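Local coordinates for ABC-type phosphate transport system, periplasmic component (Lactobacillus brevis, PDB 4ECF), which probably serves as the solute-binding component (PstS) of an ABC transporter, capturing phosphate for import across the cytoplasmic membrane, at residues A2-T7 with L30-N35; T12-L17 with E208-K213; E19-Q24 with K221-Y226. One frame throughout, in Å; residues are numbered along the deposited sequence.

From the N terminus, the chain runs through strand 4-10, turns into helix 15-28 and returns as strand 32-39; contact 1 closes this short beta-alpha-beta loop by pairing the two strands. Contacts 2 and 3 close loops of 190 and 196 residues. Contact 2 brings the turn leading into helix 15-28 to strand 205-213, and contact 3 sets the same helix against helix 218-228. Both start inside the loop of contact 1 and end far beyond it, and their own segments alternate, so all three loops cross and none nests. Ile34 of contact 1 packs on Phe223 of contact 3, and Thr212 of contact 2 on Ile224 of contact 3.

Contact 1 (A2-T7 with L30-N35); sequences AGESIT and LGTFIN
The carbonyl oxygen of Ile6 is gripped twice by Asn35. The backbone N of Asn35 gives a straight bond in the carbonyl plane, 2.9 Å to Ile6 O, and the side-chain ND2 adds a weak, bent one of 3.3 Å to the same oxygen. Asparagine suits the place because its short amide offers N-H donors to Ile6 O and to a water; CG beside the backbone N (chi1 -61°) turns it over the neighbouring strand. The water is also hydrogen-bonded to Ser5 OG, bridging the two polar side chains. Toward the N-terminal ends, Ile6 N bonds to Phe33 O and Phe33 N to Glu4 O, while Glu4 N reaches Gly31 O at 2.9 Å. Glu4 and Ile6 each bond to the residues flanking their partner, the ladder of a parallel pair, and these strands belong to the beta-alpha-beta unit formed with helix 15-28. The Phe33 ring leans along the first strand, with Glu4 O and Gly3 CA at its edge. Gly3 has a positive phi (74°), and a side chain there would collide with Gly31 O and with the ring. On the opposite face Ile6 and Ile34 lie side by side, CG1 to CG1 at 4.0 Å, branched chains suited to an extended backbone and to the cover that helix 218-228 gives both. Beside them Thr32 turns its hydroxyl to His29 O.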
ATOM      1  N   ALA A   2     -18.459 -26.553 -12.252  1.00 49.70           N
ATOM      2  CA  ALA A   2     -17.263 -26.918 -11.425  1.00 62.64           C
ATOM      3  C   ALA A   2     -16.168 -25.836 -11.546  1.00 51.94           C
ATOM      4  O   ALA A   2     -16.062 -24.947 -10.696  1.00 56.14           O
ATOM      5  CB  ALA A   2     -16.738 -28.293 -11.832  1.00 55.71           C
ATOM      6  N   GLY A   3     -15.365 -25.926 -12.601  1.00 40.22           N
ATOM      7  CA  GLY A   3     -14.383 -24.898 -12.930  1.00 33.78           C
ATOM      8  C   GLY A   3     -13.172 -24.903 -12.008  1.00 32.88           C
ATOM      9  O   GLY A   3     -13.029 -25.766 -11.158  1.00 34.37           O
ATOM     10  N   GLU A   4     -12.295 -23.932 -12.216  1.00 22.20           N
ATOM     11  CA  GLU A   4     -11.028 -23.808 -11.514  1.00 21.79           C
ATOM     12  C   GLU A   4     -11.130 -22.571 -10.684  1.00 18.55           C
ATOM     13  O   GLU A   4     -11.438 -21.501 -11.193  1.00 17.40           O
ATOM     14  CB  GLU A   4      -9.854 -23.579 -12.472  1.00 25.42           C
ATOM     15  CG  GLU A   4      -9.302 -24.751 -13.238  1.00 34.47           C
ATOM     16  CD  GLU A   4      -8.175 -24.279 -14.152  1.00 36.32           C
ATOM     17  OE1 GLU A   4      -8.424 -23.406 -14.996  1.00 46.55           O
ATOM     18  OE2 GLU A   4      -7.040 -24.762 -14.025  1.00 48.64           O
ATOM     19  N   SER A   5     -10.799 -22.708  -9.400  1.00 18.52           N
ATOM     20  CA  SER A   5     -10.850 -21.625  -8.447  1.00 17.77           C
ATOM     21  C   SER A   5      -9.501 -21.451  -7.762  1.00 17.21           C
ATOM     22  O   SER A   5      -8.787 -22.412  -7.488  1.00 17.86           O
ATOM     23  CB  SER A   5     -11.889 -21.882  -7.363  1.00 19.38           C
ATOM     24  OG  SER A   5     -13.174 -22.049  -7.930  1.00 24.18           O
ATOM     25  N   ILE A   6      -9.166 -20.207  -7.475  1.00 16.21           N
ATOM     26  CA  ILE A   6      -8.007 -19.863  -6.621  1.00 15.26           C
ATOM     27  C   ILE A   6      -8.417 -18.718  -5.672  1.00 16.69           C
ATOM     28  O   ILE A   6      -9.386 -18.006  -5.923  1.00 16.69           O
ATOM     29  CB  ILE A   6      -6.742 -19.445  -7.408  1.00 15.59           C
ATOM     30  CG1 ILE A   6      -6.989 -18.093  -8.151  1.00 15.59           C
ATOM     31  CG2 ILE A   6      -6.230 -20.589  -8.308  1.00 16.06           C
ATOM     32  CD1 ILE A   6      -5.733 -17.502  -8.844  1.00 15.95           C
ATOM     33  N   THR A   7      -7.629 -18.535  -4.606  1.00 16.38           N
ATOM     34  CA  THR A   7      -7.830 -17.503  -3.609  1.00 17.71           C
ATOM     35  C   THR A   7      -6.524 -16.753  -3.314  1.00 15.46           C
ATOM     36  O   THR A   7      -5.458 -17.362  -3.098  1.00 17.42           O
ATOM     37  CB  THR A   7      -8.419 -18.086  -2.345  1.00 17.57           C
ATOM     38  OG1 THR A   7      -9.690 -18.718  -2.629  1.00 17.38           O
ATOM     39  CG2 THR A   7      -8.641 -17.040  -1.261  1.00 15.90           C
ATOM     40  N   LEU A  30     -13.528 -18.525 -19.517  1.00 18.28           N
ATOM     41  CA  LEU A  30     -14.699 -19.260 -19.040  1.00 19.33           C
ATOM     42  C   LEU A  30     -14.318 -20.370 -18.049  1.00 19.13           C
ATOM     43  O   LEU A  30     -13.321 -21.021 -18.209  1.00 20.51           O
ATOM     44  CB  LEU A  30     -15.443 -19.859 -20.228  1.00 20.35           C
ATOM     45  CG  LEU A  30     -16.859 -20.425 -19.992  1.00 20.61           C
ATOM     46  CD1 LEU A  30     -17.837 -19.315 -19.595  1.00 18.79           C
ATOM     47  CD2 LEU A  30     -17.316 -21.145 -21.261  1.00 20.64           C
ATOM     48  N   GLY A  31     -15.096 -20.488 -16.977  1.00 20.89           N
ATOM     49  CA  GLY A  31     -14.943 -21.593 -16.030  1.00 20.86           C
ATOM     50  C   GLY A  31     -13.876 -21.320 -14.979  1.00 21.62           C
ATOM     51  O   GLY A  31     -13.313 -22.249 -14.410  1.00 21.69           O
ATOM     52  N   THR A  32     -13.538 -20.048 -14.790  1.00 18.11           N
ATOM     53  CA  THR A  32     -12.541 -19.666 -13.809  1.00 15.83           C
ATOM     54  C   THR A  32     -13.139 -18.777 -12.711  1.00 16.64           C
ATOM     55  O   THR A  32     -14.017 -17.999 -12.947  1.00 18.88           O
ATOM     56  CB  THR A  32     -11.299 -19.005 -14.430  1.00 16.31           C
ATOM     57  OG1 THR A  32     -11.637 -17.743 -15.018  1.00 17.10           O
ATOM     58  CG2 THR A  32     -10.603 -19.944 -15.414  1.00 18.01           C
ATOM     59  N   PHE A  33     -12.563 -18.872 -11.514  1.00 17.93           N
ATOM     60  CA  PHE A  33     -13.032 -18.160 -10.336  1.00 19.40           C
ATOM     61  C   PHE A  33     -11.834 -17.702  -9.536  1.00 17.93           C
ATOM     62  O   PHE A  33     -10.946 -18.498  -9.252  1.00 17.16           O
ATOM     63  CB  PHE A  33     -13.880 -19.086  -9.451  1.00 20.11           C
ATOM     64  CG  PHE A  33     -15.083 -19.630 -10.152  1.00 24.78           C
ATOM     65  CD1 PHE A  33     -14.968 -20.780 -10.932  1.00 30.95           C
ATOM     66  CD2 PHE A  33     -16.302 -18.963 -10.099  1.00 30.14           C
ATOM     67  CE1 PHE A  33     -16.071 -21.284 -11.631  1.00 32.70           C
ATOM     68  CE2 PHE A  33     -17.410 -19.467 -10.789  1.00 33.61           C
ATOM     69  CZ  PHE A  33     -17.286 -20.621 -11.551  1.00 35.93           C
ATOM     70  N   ILE A  34     -11.788 -16.412  -9.200  1.00 16.12           N
ATOM     71  CA  ILE A  34     -10.688 -15.862  -8.434  1.00 16.18           C
ATOM     72  C   ILE A  34     -11.287 -15.106  -7.264  1.00 17.60           C
ATOM     73  O   ILE A  34     -11.931 -14.065  -7.442  1.00 18.40           O
ATOM     74  CB  ILE A  34      -9.784 -14.936  -9.297  1.00 16.90           C
ATOM     75  CG1 ILE A  34      -9.233 -15.752 -10.499  1.00 18.83           C
ATOM     76  CG2 ILE A  34      -8.673 -14.306  -8.448  1.00 16.59           C
ATOM     77  CD1 ILE A  34      -8.482 -14.885 -11.486  1.00 18.83           C
ATOM     78  N   ASN A  35     -10.994 -15.600  -6.062  1.00 17.54           N
ATOM     79  CA  ASN A  35     -11.532 -15.053  -4.830  1.00 17.98           C
ATOM     80  C   ASN A  35     -10.459 -14.203  -4.208  1.00 19.20           C
ATOM     81  O   ASN A  35      -9.344 -14.644  -4.077  1.00 18.99           O
ATOM     82  CB  ASN A  35     -11.875 -16.192  -3.904  1.00 18.08           C
ATOM     83  CG  ASN A  35     -12.910 -17.097  -4.491  1.00 26.01           C
ATOM     84  OD1 ASN A  35     -14.061 -16.715  -4.615  1.00 28.59           O
ATOM     85  ND2 ASN A  35     -12.488 -18.288  -4.920  1.00 28.05           N
TER
HETATM   86  O   HOH W   1     -14.369 -20.362  -5.881  1.00 32.73           O

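Contact 2 (T12-L17 with E208-K213); sequences TALQPL and EHLYTK. With PO4 (phosphate ion), chain B.
Leu14 and Glu208 come at each other from opposite directions, the leucine from the turn before helix 15-28 and the glutamate from strand 205-213. With CG anti to the backbone N (chi1 -173°), Leu14 sends both methyls to the strand, and CD1 lies 3.7 Å from Glu208 CB. The glutamate chain bends at chi2 (-72°), turning its carboxylate alongside the leucine toward the backbone of the turn, where OE2 lies 3.4 Å from Leu14 CB. This oxygen also lies 4.0 Å from Ala13 CB, a side chain small enough to fit between it and the bound phosphate. Past the glutamate, Leu14 CD2 rests 3.4 Å from His209 O and meets Leu210 CD2, whose side chain swings in from the flank of the strand.

The other side of the turn binds the anion. Thr12 N and OG1 both donate to phosphate O3, the hydroxyl at 2.7 Å, and Ala13 N donates to O4 at 2.9 Å. Hydroxyls of Ser11, Thr41, Ser131 and Thr133, the amide of Gly132 and Arg127 NH2 complete the site, as expected of a phosphate receptor. The leucine thus packs by van der Waals contact on the glutamate's aliphatic part and on Leu210, with carboxylate and carbonyl oxygens alongside. Glu208 OE2 lies 6.2 Å from phosphate O4, so the buried carboxylate would probably feel the anion's charge.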
ATOM      1  N   THR A  12      -4.297  -4.806   1.695  1.00 16.37           N
ATOM      2  CA  THR A  12      -5.421  -3.964   1.291  1.00 17.60           C
ATOM      3  C   THR A  12      -5.020  -2.851   0.307  1.00 17.49           C
ATOM      4  O   THR A  12      -5.851  -2.407  -0.495  1.00 18.61           O
ATOM      5  CB  THR A  12      -6.199  -3.384   2.510  1.00 17.42           C
ATOM      6  OG1 THR A  12      -5.405  -2.409   3.179  1.00 18.48           O
ATOM      7  CG2 THR A  12      -6.555  -4.517   3.467  1.00 18.25           C
ATOM      8  N   ALA A  13      -3.748  -2.470   0.293  1.00 17.02           N
ATOM      9  CA  ALA A  13      -3.261  -1.547  -0.725  1.00 17.21           C
ATOM     10  C   ALA A  13      -3.327  -2.140  -2.145  1.00 17.27           C
ATOM     11  O   ALA A  13      -3.602  -1.435  -3.123  1.00 18.82           O
ATOM     12  CB  ALA A  13      -1.837  -1.105  -0.431  1.00 16.34           C
ATOM     13  N   LEU A  14      -3.111  -3.460  -2.241  1.00 15.25           N
ATOM     14  CA  LEU A  14      -3.006  -4.163  -3.505  1.00 15.68           C
ATOM     15  C   LEU A  14      -4.379  -4.768  -3.906  1.00 15.32           C
ATOM     16  O   LEU A  14      -4.650  -5.051  -5.074  1.00 16.53           O
ATOM     17  CB  LEU A  14      -1.973  -5.267  -3.350  1.00 16.66           C
ATOM     18  CG  LEU A  14      -1.538  -6.067  -4.574  1.00 17.32           C
ATOM     19  CD1 LEU A  14      -1.354  -5.241  -5.857  1.00 18.52           C
ATOM     20  CD2 LEU A  14      -0.305  -6.907  -4.211  1.00 20.63           C
ATOM     21  N   GLN A  15      -5.262  -4.870  -2.928  1.00 14.81           N
ATOM     22  CA  GLN A  15      -6.537  -5.515  -3.101  1.00 15.43           C
ATOM     23  C   GLN A  15      -7.311  -4.964  -4.311  1.00 15.86           C
ATOM     24  O   GLN A  15      -7.897  -5.739  -5.090  1.00 16.03           O
ATOM     25  CB  GLN A  15      -7.353  -5.403  -1.826  1.00 16.45           C
ATOM     26  CG  GLN A  15      -8.615  -6.255  -1.847  1.00 17.03           C
ATOM     27  CD  GLN A  15      -9.348  -6.245  -0.520  1.00 19.80           C
ATOM     28  OE1 GLN A  15      -8.816  -5.802   0.502  1.00 19.69           O
ATOM     29  NE2 GLN A  15     -10.576  -6.776  -0.529  1.00 21.51           N
ATOM     30  N   PRO A  16      -7.354  -3.636  -4.492  1.00 17.11           N
ATOM     31  CA  PRO A  16      -8.171  -3.143  -5.627  1.00 17.02           C
ATOM     32  C   PRO A  16      -7.657  -3.631  -6.977  1.00 16.55           C
ATOM     33  O   PRO A  16      -8.461  -3.930  -7.881  1.00 17.47           O
ATOM     34  CB  PRO A  16      -8.051  -1.604  -5.500  1.00 18.60           C
ATOM     35  CG  PRO A  16      -7.693  -1.365  -4.055  1.00 20.11           C
ATOM     36  CD  PRO A  16      -6.854  -2.529  -3.646  1.00 18.65           C
ATOM     37  N   LEU A  17      -6.347  -3.673  -7.143  1.00 16.88           N
ATOM     38  CA  LEU A  17      -5.780  -4.165  -8.415  1.00 16.68           C
ATOM     39  C   LEU A  17      -6.054  -5.686  -8.609  1.00 18.17           C
ATOM     40  O   LEU A  17      -6.411  -6.149  -9.724  1.00 16.48           O
ATOM     41  CB  LEU A  17      -4.273  -3.910  -8.485  1.00 17.61           C
ATOM     42  CG  LEU A  17      -3.531  -4.471  -9.689  1.00 19.50           C
ATOM     43  CD1 LEU A  17      -4.155  -3.958 -10.997  1.00 18.86           C
ATOM     44  CD2 LEU A  17      -2.032  -4.122  -9.600  1.00 19.80           C
ATOM     45  N   GLU A 208       4.652  -3.929  -5.115  1.00 16.89           N
ATOM     46  CA  GLU A 208       3.509  -4.834  -4.876  1.00 17.32           C
ATOM     47  C   GLU A 208       3.852  -6.225  -5.341  1.00 17.26           C
ATOM     48  O   GLU A 208       4.325  -6.422  -6.488  1.00 17.19           O
ATOM     49  CB  GLU A 208       2.280  -4.347  -5.622  1.00 19.07           C
ATOM     50  CG  GLU A 208       1.769  -2.984  -5.162  1.00 19.38           C
ATOM     51  CD  GLU A 208       1.104  -3.001  -3.805  1.00 20.89           C
ATOM     52  OE1 GLU A 208       1.740  -3.474  -2.821  1.00 19.83           O
ATOM     53  OE2 GLU A 208      -0.047  -2.526  -3.755  1.00 20.34           O
ATOM     54  N   HIS A 209       3.585  -7.215  -4.470  1.00 16.75           N
ATOM     55  CA  HIS A 209       4.031  -8.602  -4.663  1.00 15.72           C
ATOM     56  C   HIS A 209       2.866  -9.573  -4.641  1.00 15.57           C
ATOM     57  O   HIS A 209       1.963  -9.446  -3.773  1.00 15.93           O
ATOM     58  CB  HIS A 209       4.946  -9.019  -3.531  1.00 15.39           C
ATOM     59  CG  HIS A 209       6.145  -8.153  -3.328  1.00 17.34           C
ATOM     60  ND1 HIS A 209       7.396  -8.549  -3.650  1.00 18.78           N
ATOM     61  CD2 HIS A 209       6.259  -6.953  -2.666  1.00 18.84           C
ATOM     62  CE1 HIS A 209       8.288  -7.593  -3.243  1.00 17.71           C
ATOM     63  NE2 HIS A 209       7.576  -6.601  -2.658  1.00 17.86           N
ATOM     64  N   LEU A 210       2.887 -10.544  -5.550  1.00 16.96           N
ATOM     65  CA  LEU A 210       1.951 -11.696  -5.514  1.00 13.28           C
ATOM     66  C   LEU A 210       2.808 -12.918  -5.195  1.00 15.42           C
ATOM     67  O   LEU A 210       3.460 -13.441  -6.078  1.00 15.31           O
ATOM     68  CB  LEU A 210       1.212 -11.869  -6.832  1.00 14.81           C
ATOM     69  CG  LEU A 210       0.336 -10.690  -7.298  1.00 15.39           C
ATOM     70  CD1 LEU A 210      -0.372 -11.023  -8.594  1.00 16.85           C
ATOM     71  CD2 LEU A 210      -0.669 -10.291  -6.234  1.00 16.63           C
ATOM     72  N   TYR A 211       2.969 -13.259  -3.936  1.00 15.32           N
ATOM     73  CA  TYR A 211       3.738 -14.409  -3.535  1.00 14.74           C
ATOM     74  C   TYR A 211       2.987 -15.705  -3.687  1.00 13.66           C
ATOM     75  O   TYR A 211       1.786 -15.783  -3.350  1.00 16.24           O
ATOM     76  CB  TYR A 211       4.138 -14.252  -2.048  1.00 14.77           C
ATOM     77  CG  TYR A 211       5.415 -13.443  -1.851  1.00 15.64           C
ATOM     78  CD1 TYR A 211       6.676 -14.017  -2.092  1.00 17.30           C
ATOM     79  CD2 TYR A 211       5.367 -12.094  -1.502  1.00 16.18           C
ATOM     80  CE1 TYR A 211       7.839 -13.277  -1.905  1.00 17.69           C
ATOM     81  CE2 TYR A 211       6.543 -11.341  -1.313  1.00 18.15           C
ATOM     82  CZ  TYR A 211       7.761 -11.909  -1.539  1.00 17.59           C
ATOM     83  OH  TYR A 211       8.933 -11.170  -1.348  1.00 18.41           O
ATOM     84  N   THR A 212       3.740 -16.732  -4.094  1.00 15.87           N
ATOM     85  CA  THR A 212       3.266 -18.127  -4.121  1.00 15.55           C
ATOM     86  C   THR A 212       4.174 -19.037  -3.290  1.00 14.85           C
ATOM     87  O   THR A 212       5.304 -18.686  -2.963  1.00 16.76           O
ATOM     88  CB  THR A 212       3.134 -18.646  -5.562  1.00 17.55           C
ATOM     89  OG1 THR A 212       4.423 -18.665  -6.179  1.00 16.73           O
ATOM     90  CG2 THR A 212       2.101 -17.757  -6.386  1.00 16.26           C
ATOM     91  N   LYS A 213       3.609 -20.166  -2.865  1.00 16.46           N
ATOM     92  CA  LYS A 213       4.376 -21.218  -2.168  1.00 17.19           C
ATOM     93  C   LYS A 213       4.839 -22.195  -3.202  1.00 17.62           C
ATOM     94  O   LYS A 213       4.047 -22.975  -3.752  1.00 20.09           O
ATOM     95  CB  LYS A 213       3.524 -21.915  -1.115  1.00 21.37           C
ATOM     96  CG  LYS A 213       4.366 -22.798  -0.158  1.00 22.24           C
ATOM     97  CD  LYS A 213       3.558 -23.238   1.048  1.00 27.69           C
ATOM     98  CE  LYS A 213       4.395 -24.212   1.875  1.00 32.11           C
ATOM     99  NZ  LYS A 213       3.989 -24.259   3.299  1.00 37.72           N
TER
HETATM  100  P   PO4 B 300      -1.729  -3.232   3.823  1.00 16.89           P
HETATM  101  O1  PO4 B 300      -1.420  -1.921   4.535  1.00 18.46           O
HETATM  102  O2  PO4 B 300      -0.758  -4.314   4.128  1.00 15.66           O
HETATM  103  O3  PO4 B 300      -3.148  -3.678   4.044  1.00 16.14           O
HETATM  104  O4  PO4 B 300      -1.662  -2.971   2.240  1.00 16.24           O

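Contact 3 (E19-Q24 with K221-Y226); sequences EAAGEQ and KAFITY. With EDO (1,2-ethanediol), chain I.
Helices 19-24 and 221-226 cross at 114°, their axes 10.6 Å apart at closest approach. The backbones come nearest where Gly22 meets Phe223, with CA atoms 7.6 Å apart. Here Phe223 meets the backbone of Gly22 directly: CG stands anti to the backbone N (chi1 178°), which extends the ring toward the first helix, and its rim does the touching. CE1 lies 3.6 Å from Gly22 N, Ala21 C sits at the ring edge in its plane, and Ala21 CB adds an apolar contact 4.0 Å from Phe223 CE1. The short side chain of Ala21 lets the ring edge come up to the main chain of Ala21 and Gly22.

Both helices lie against the same face of the sheet, that of Ile6 and Ile34, within a periplasmic-binding-protein fold, and Ile34 packs on Phe223 as well as on Gly22. Further from the sheet, Tyr226 also extends anti to its backbone N and passes Ala21 O with CE2. Its ring meets the Gln24 chain at about a right angle, the amide and ring planes 89° apart. The extended Gln24 chain lays CG 3.4 Å from Tyr226 OH and OE1 3.1 Å from the same atom. Tyr226 OH hydrogen-bonds to Glu28 OE1, and the approach of Gln24 OE1 is a polar contact only; Tyr25 meets the tyrosine ring edge-to-face. An alanine in place of Gln24 is likely to strip the phenol end of this flank, opening a gap beside Ile232 and Leu236 of helix 230-239, with Glu28 still holding the hydroxyl.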
ATOM      1  N   GLU A  19      -8.510  -7.459  -7.280  1.00 16.15           N
ATOM      2  CA  GLU A  19      -9.926  -7.617  -7.532  1.00 16.57           C
ATOM      3  C   GLU A  19     -10.284  -7.243  -8.979  1.00 16.34           C
ATOM      4  O   GLU A  19     -11.068  -7.916  -9.650  1.00 18.14           O
ATOM      5  CB  GLU A  19     -10.755  -6.769  -6.566  1.00 18.96           C
ATOM      6  CG  GLU A  19     -10.736  -7.326  -5.177  1.00 21.47           C
ATOM      7  CD  GLU A  19     -11.536  -6.517  -4.190  1.00 30.65           C
ATOM      8  OE1 GLU A  19     -11.748  -5.318  -4.458  1.00 32.88           O
ATOM      9  OE2 GLU A  19     -11.918  -7.095  -3.146  1.00 28.95           O
ATOM     10  N   ALA A  20      -9.763  -6.107  -9.451  1.00 17.19           N
ATOM     11  CA  ALA A  20     -10.090  -5.667 -10.823  1.00 16.52           C
ATOM     12  C   ALA A  20      -9.515  -6.613 -11.878  1.00 17.02           C
ATOM     13  O   ALA A  20     -10.219  -6.985 -12.844  1.00 16.67           O
ATOM     14  CB  ALA A  20      -9.641  -4.227 -11.075  1.00 16.86           C
ATOM     15  N   ALA A  21      -8.273  -7.048 -11.664  1.00 17.52           N
ATOM     16  CA  ALA A  21      -7.611  -7.937 -12.610  1.00 15.91           C
ATOM     17  C   ALA A  21      -8.302  -9.321 -12.571  1.00 15.73           C
ATOM     18  O   ALA A  21      -8.481  -9.973 -13.597  1.00 16.31           O
ATOM     19  CB  ALA A  21      -6.128  -8.083 -12.316  1.00 17.13           C
ATOM     20  N   GLY A  22      -8.676  -9.754 -11.381  1.00 14.73           N
ATOM     21  CA  GLY A  22      -9.371 -11.028 -11.211  1.00 13.89           C
ATOM     22  C   GLY A  22     -10.694 -11.048 -11.946  1.00 16.47           C
ATOM     23  O   GLY A  22     -10.985 -12.009 -12.626  1.00 17.65           O
ATOM     24  N   GLU A  23     -11.506  -9.992 -11.817  1.00 16.87           N
ATOM     25  CA  GLU A  23     -12.810  -9.984 -12.493  1.00 18.63           C
ATOM     26  C   GLU A  23     -12.624  -9.900 -14.002  1.00 19.54           C
ATOM     27  O   GLU A  23     -13.352 -10.520 -14.778  1.00 19.03           O
ATOM     28  CB  GLU A  23     -13.689  -8.804 -11.999  1.00 24.56           C
ATOM     29  CG  GLU A  23     -15.139  -8.882 -12.507  1.00 32.09           C
ATOM     30  CD  GLU A  23     -15.331  -8.389 -13.950  1.00 36.19           C
ATOM     31  OE1 GLU A  23     -14.574  -7.474 -14.364  1.00 34.46           O
ATOM     32  OE2 GLU A  23     -16.224  -8.919 -14.685  1.00 36.43           O
ATOM     33  N   GLN A  24     -11.642  -9.129 -14.428  1.00 18.23           N
ATOM     34  CA  GLN A  24     -11.370  -9.048 -15.841  1.00 18.97           C
ATOM     35  C   GLN A  24     -10.917 -10.411 -16.391  1.00 17.64           C
ATOM     36  O   GLN A  24     -11.418 -10.856 -17.412  1.00 17.65           O
ATOM     37  CB  GLN A  24     -10.377  -7.931 -16.127  1.00 20.15           C
ATOM     38  CG  GLN A  24     -10.288  -7.602 -17.612  1.00 20.22           C
ATOM     39  CD  GLN A  24      -9.505  -6.353 -17.871  1.00 24.44           C
ATOM     40  OE1 GLN A  24      -8.364  -6.419 -18.358  1.00 25.18           O
ATOM     41  NE2 GLN A  24     -10.099  -5.214 -17.554  1.00 22.07           N
ATOM     42  N   LYS A 221      -0.745 -19.675 -11.763  1.00 16.69           N
ATOM     43  CA  LYS A 221       0.326 -19.275 -12.683  1.00 17.94           C
ATOM     44  C   LYS A 221      -0.235 -18.397 -13.804  1.00 15.93           C
ATOM     45  O   LYS A 221       0.341 -17.324 -14.106  1.00 16.59           O
ATOM     46  CB  LYS A 221       1.005 -20.518 -13.272  1.00 18.39           C
ATOM     47  CG  LYS A 221       2.043 -20.225 -14.342  1.00 20.42           C
ATOM     48  CD  LYS A 221       2.623 -21.538 -14.846  1.00 21.88           C
ATOM     49  CE  LYS A 221       3.658 -21.396 -15.950  1.00 24.64           C
ATOM     50  NZ  LYS A 221       4.928 -20.749 -15.474  1.00 30.03           N
ATOM     51  N   ALA A 222      -1.349 -18.829 -14.393  1.00 16.29           N
ATOM     52  CA  ALA A 222      -1.948 -18.094 -15.483  1.00 17.04           C
ATOM     53  C   ALA A 222      -2.370 -16.691 -15.094  1.00 16.97           C
ATOM     54  O   ALA A 222      -2.151 -15.738 -15.838  1.00 19.24           O
ATOM     55  CB  ALA A 222      -3.122 -18.864 -16.086  1.00 16.88           C
ATOM     56  N   PHE A 223      -2.981 -16.549 -13.915  1.00 16.29           N
ATOM     57  CA  PHE A 223      -3.408 -15.246 -13.474  1.00 16.02           C
ATOM     58  C   PHE A 223      -2.225 -14.307 -13.219  1.00 16.03           C
ATOM     59  O   PHE A 223      -2.264 -13.122 -13.591  1.00 16.17           O
ATOM     60  CB  PHE A 223      -4.247 -15.388 -12.217  1.00 15.80           C
ATOM     61  CG  PHE A 223      -4.712 -14.092 -11.625  1.00 14.79           C
ATOM     62  CD1 PHE A 223      -5.450 -13.196 -12.371  1.00 17.58           C
ATOM     63  CD2 PHE A 223      -4.476 -13.810 -10.292  1.00 16.38           C
ATOM     64  CE1 PHE A 223      -5.908 -12.024 -11.817  1.00 17.46           C
ATOM     65  CE2 PHE A 223      -4.948 -12.647  -9.733  1.00 17.53           C
ATOM     66  CZ  PHE A 223      -5.663 -11.751 -10.494  1.00 17.19           C
ATOM     67  N   ILE A 224      -1.207 -14.799 -12.527  1.00 15.13           N
ATOM     68  CA  ILE A 224      -0.019 -13.958 -12.306  1.00 14.99           C
ATOM     69  C   ILE A 224       0.596 -13.507 -13.639  1.00 17.13           C
ATOM     70  O   ILE A 224       0.903 -12.289 -13.822  1.00 17.56           O
ATOM     71  CB  ILE A 224       0.993 -14.646 -11.353  1.00 15.39           C
ATOM     72  CG1 ILE A 224       0.397 -14.789  -9.954  1.00 16.49           C
ATOM     73  CG2 ILE A 224       2.289 -13.832 -11.282  1.00 17.03           C
ATOM     74  CD1 ILE A 224       1.244 -15.693  -9.093  1.00 17.09           C
ATOM     75  N   THR A 225       0.763 -14.435 -14.580  1.00 17.67           N
ATOM     76  CA  THR A 225       1.240 -14.095 -15.920  1.00 20.34           C
ATOM     77  C   THR A 225       0.376 -12.967 -16.555  1.00 20.05           C
ATOM     78  O   THR A 225       0.892 -11.981 -17.080  1.00 18.83           O
ATOM     79  CB  THR A 225       1.241 -15.327 -16.781  1.00 21.72           C
ATOM     80  OG1 THR A 225       2.182 -16.260 -16.225  1.00 20.72           O
ATOM     81  CG2 THR A 225       1.596 -14.996 -18.238  1.00 20.62           C
ATOM     82  N   TYR A 226      -0.943 -13.095 -16.413  1.00 17.68           N
ATOM     83  CA  TYR A 226      -1.879 -12.088 -16.917  1.00 18.30           C
ATOM     84  C   TYR A 226      -1.681 -10.720 -16.282  1.00 17.37           C
ATOM     85  O   TYR A 226      -1.559  -9.725 -16.986  1.00 18.68           O
ATOM     86  CB  TYR A 226      -3.314 -12.599 -16.726  1.00 17.91           C
ATOM     87  CG  TYR A 226      -4.407 -11.713 -17.240  1.00 18.42           C
ATOM     88  CD1 TYR A 226      -4.859 -11.811 -18.551  1.00 20.64           C
ATOM     89  CD2 TYR A 226      -5.086 -10.878 -16.387  1.00 19.13           C
ATOM     90  CE1 TYR A 226      -5.905 -11.034 -18.996  1.00 21.35           C
ATOM     91  CE2 TYR A 226      -6.157 -10.106 -16.844  1.00 20.25           C
ATOM     92  CZ  TYR A 226      -6.552 -10.197 -18.125  1.00 22.58           C
ATOM     93  OH  TYR A 226      -7.609  -9.424 -18.592  1.00 27.58           O
TER
HETATM   94  C1  EDO I 307     -11.711  -3.182  -1.089  1.00 53.24           C
HETATM   95  O1  EDO I 307     -11.983  -1.931  -0.443  1.00 61.47           O
HETATM   96  C2  EDO I 307     -10.614  -2.984  -2.126  1.00 44.68           C
HETATM   97  O2  EDO I 307     -11.167  -2.864  -3.444  1.00 51.78           O